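Local coordinates for CG11501 (Drosophila melanogaster, PDB 3ZZO), which acts as a secreted immune cytokine that promotes survival of Sindbis virus infection by suppressing the immune deficiency pathway, at residues S5-E10 / V33-D38. Numbering follows the deposited sequence. Where two conformers were deposited one is given.
Sequences SRELVE and VTICAD
E7 and V9 pair with I35 and V33 as antiparallel neighbours in the middle of the four-stranded sheet, where strand 6-13 runs between strands 31-35 and 81-89. Each of these two pairs closes a ring of two backbone hydrogen bonds. The straightest is V9 N to V33 O, 2.8 Å long with 175° at the hydrogen; V33 N returns to V9 O at 3.0 Å. E7 and I35 exchange the other two bonds. Between the rings sits the non-hydrogen-bonded pair L8 and T34, whose CA atoms approach to 4.5 Å.

On the face carrying E7, V9, V33 and I35, the contact is mostly apolar. I35 swings CG1 between its own N and carbonyl carbon (chi1 63°), and its CD1 ends 3.9 Å from V9 CG2. The same methyl lies 3.7 Å from E7 OE1, an oxygen that also takes a weak hydrogen bond from S69 N. F72 of helix 69-75 packs on V33 and I35.

On the other face T34 divides its branches: in the conformers given, OG1 lies beside L8 CD2, while the R6 chain, extended from CG to NE, passes obliquely by CG2. R6 NH1 continues to a hydrogen bond with Q42, and past the strand C36 turns away into its disulfide with C47. This helix-covered antiparallel sheet is the ferredoxin-like SD1 subdomain of Diedel.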
loop_
_atom_site.group_PDB
_atom_site.type_symbol
_atom_site.label_atom_id
_atom_site.label_comp_id
_atom_site.label_asym_id
_atom_site.label_seq_id
_atom_site.Cartn_x
_atom_site.Cartn_y
_atom_site.Cartn_z
ATOM N N SER A 5 7.850 3.327 6.380
ATOM C CA SER A 5 7.628 1.991 5.843
ATOM C C SER A 5 6.435 1.998 4.890
ATOM O O SER A 5 5.436 2.674 5.151
ATOM C CB SER A 5 7.382 0.967 6.959
ATOM O OG SER A 5 8.550 0.813 7.730
ATOM N N ARG A 6 6.577 1.255 3.793
ATOM C CA ARG A 6 5.493 1.037 2.840
ATOM C C ARG A 6 5.719 -0.286 2.148
ATOM O O ARG A 6 6.772 -0.923 2.364
ATOM C CB ARG A 6 5.331 2.193 1.894
ATOM C CG ARG A 6 6.489 2.496 0.997
ATOM C CD ARG A 6 6.542 3.949 0.473
ATOM N NE ARG A 6 7.683 4.202 -0.333
ATOM C CZ ARG A 6 7.670 5.077 -1.318
ATOM N NH1 ARG A 6 6.547 5.770 -1.666
ATOM N NH2 ARG A 6 8.766 5.230 -2.029
ATOM N N GLU A 7 4.771 -0.765 1.377
ATOM C CA GLU A 7 4.950 -1.988 0.599
ATOM C C GLU A 7 4.608 -1.736 -0.840
ATOM O O GLU A 7 3.627 -1.075 -1.167
ATOM C CB GLU A 7 4.095 -3.158 1.108
ATOM C CG GLU A 7 4.598 -3.796 2.370
ATOM C CD GLU A 7 3.754 -4.955 2.811
ATOM O OE1 GLU A 7 2.602 -5.103 2.399
ATOM O OE2 GLU A 7 4.293 -5.741 3.658
ATOM N N LEU A 8 5.405 -2.321 -1.711
ATOM C CA LEU A 8 5.135 -2.406 -3.148
ATOM C C LEU A 8 4.479 -3.737 -3.418
ATOM O O LEU A 8 5.084 -4.785 -3.142
ATOM C CB LEU A 8 6.476 -2.372 -3.931
ATOM C CG LEU A 8 7.481 -1.207 -3.679
ATOM C CD1 LEU A 8 8.873 -1.564 -4.176
ATOM C CD2 LEU A 8 6.962 0.080 -4.281
ATOM N N VAL A 9 3.263 -3.751 -3.919
ATOM C CA VAL A 9 2.506 -4.952 -4.137
ATOM C C VAL A 9 2.169 -5.113 -5.603
ATOM O O VAL A 9 1.636 -4.189 -6.229
ATOM C CB VAL A 9 1.207 -4.940 -3.318
ATOM C CG1 VAL A 9 0.407 -6.237 -3.500
ATOM C CG2 VAL A 9 1.483 -4.683 -1.841
ATOM N N GLU A 10 2.502 -6.272 -6.172
ATOM C CA GLU A 10 2.075 -6.636 -7.520
ATOM C C GLU A 10 1.034 -7.726 -7.385
ATOM O O GLU A 10 1.185 -8.649 -6.586
ATOM C CB GLU A 10 3.248 -7.156 -8.364
ATOM C CG GLU A 10 4.286 -6.124 -8.627
ATOM C CD GLU A 10 5.384 -6.652 -9.566
ATOM O OE1 GLU A 10 5.264 -7.745 -10.187
ATOM O OE2 GLU A 10 6.449 -5.980 -9.627
ATOM N N VAL A 33 0.830 -1.407 -6.872
ATOM C CA VAL A 33 0.404 -0.365 -5.954
ATOM C C VAL A 33 1.432 -0.260 -4.820
ATOM O O VAL A 33 2.059 -1.249 -4.436
ATOM C CB VAL A 33 -1.013 -0.685 -5.401
ATOM C CG1 VAL A 33 -1.031 -1.949 -4.516
ATOM C CG2 VAL A 33 -1.628 0.522 -4.663
ATOM N N THR A 34 1.552 0.938 -4.248
ATOM C CA THR A 34 2.359 1.178 -3.062
ATOM C C THR A 34 1.374 1.492 -1.953
ATOM O O THR A 34 0.609 2.447 -2.081
ATOM C CB THR A 34 3.331 2.334 -3.271
ATOM O OG1 THR A 34 4.182 2.018 -4.369
ATOM C CG2 THR A 34 4.185 2.562 -2.072
ATOM N N ILE A 35 1.408 0.710 -0.866
ATOM C CA ILE A 35 0.452 0.831 0.224
ATOM C C ILE A 35 1.127 1.173 1.529
ATOM O O ILE A 35 2.306 0.932 1.752
ATOM C CB ILE A 35 -0.357 -0.489 0.392
ATOM C CG1 ILE A 35 0.542 -1.673 0.767
ATOM C CG2 ILE A 35 -1.209 -0.759 -0.826
ATOM C CD1 ILE A 35 -0.197 -2.911 1.244
ATOM N N CYS A 36 0.306 1.717 2.431
ATOM C CA CYS A 36 0.627 1.850 3.832
ATOM C C CYS A 36 0.060 0.662 4.614
ATOM O O CYS A 36 -0.536 -0.256 4.025
ATOM C CB CYS A 36 0.093 3.187 4.371
ATOM S SG CYS A 36 0.740 4.643 3.501
ATOM N N ALA A 37 0.243 0.672 5.927
ATOM C CA ALA A 37 -0.174 -0.480 6.747
ATOM C C ALA A 37 -1.660 -0.750 6.744
ATOM O O ALA A 37 -2.062 -1.873 7.023
ATOM C CB ALA A 37 0.326 -0.312 8.189
ATOM N N ASP A 38 -2.455 0.257 6.423
ATOM C CA ASP A 38 -3.897 0.102 6.305
ATOM C C ASP A 38 -4.339 -0.586 5.031
ATOM O O ASP A 38 -5.538 -0.771 4.806
ATOM C CB ASP A 38 -4.604 1.450 6.487
ATOM C CG ASP A 38 -4.312 2.460 5.393
ATOM O OD1 ASP A 38 -3.361 2.286 4.584
ATOM O OD2 ASP A 38 -5.059 3.488 5.383
#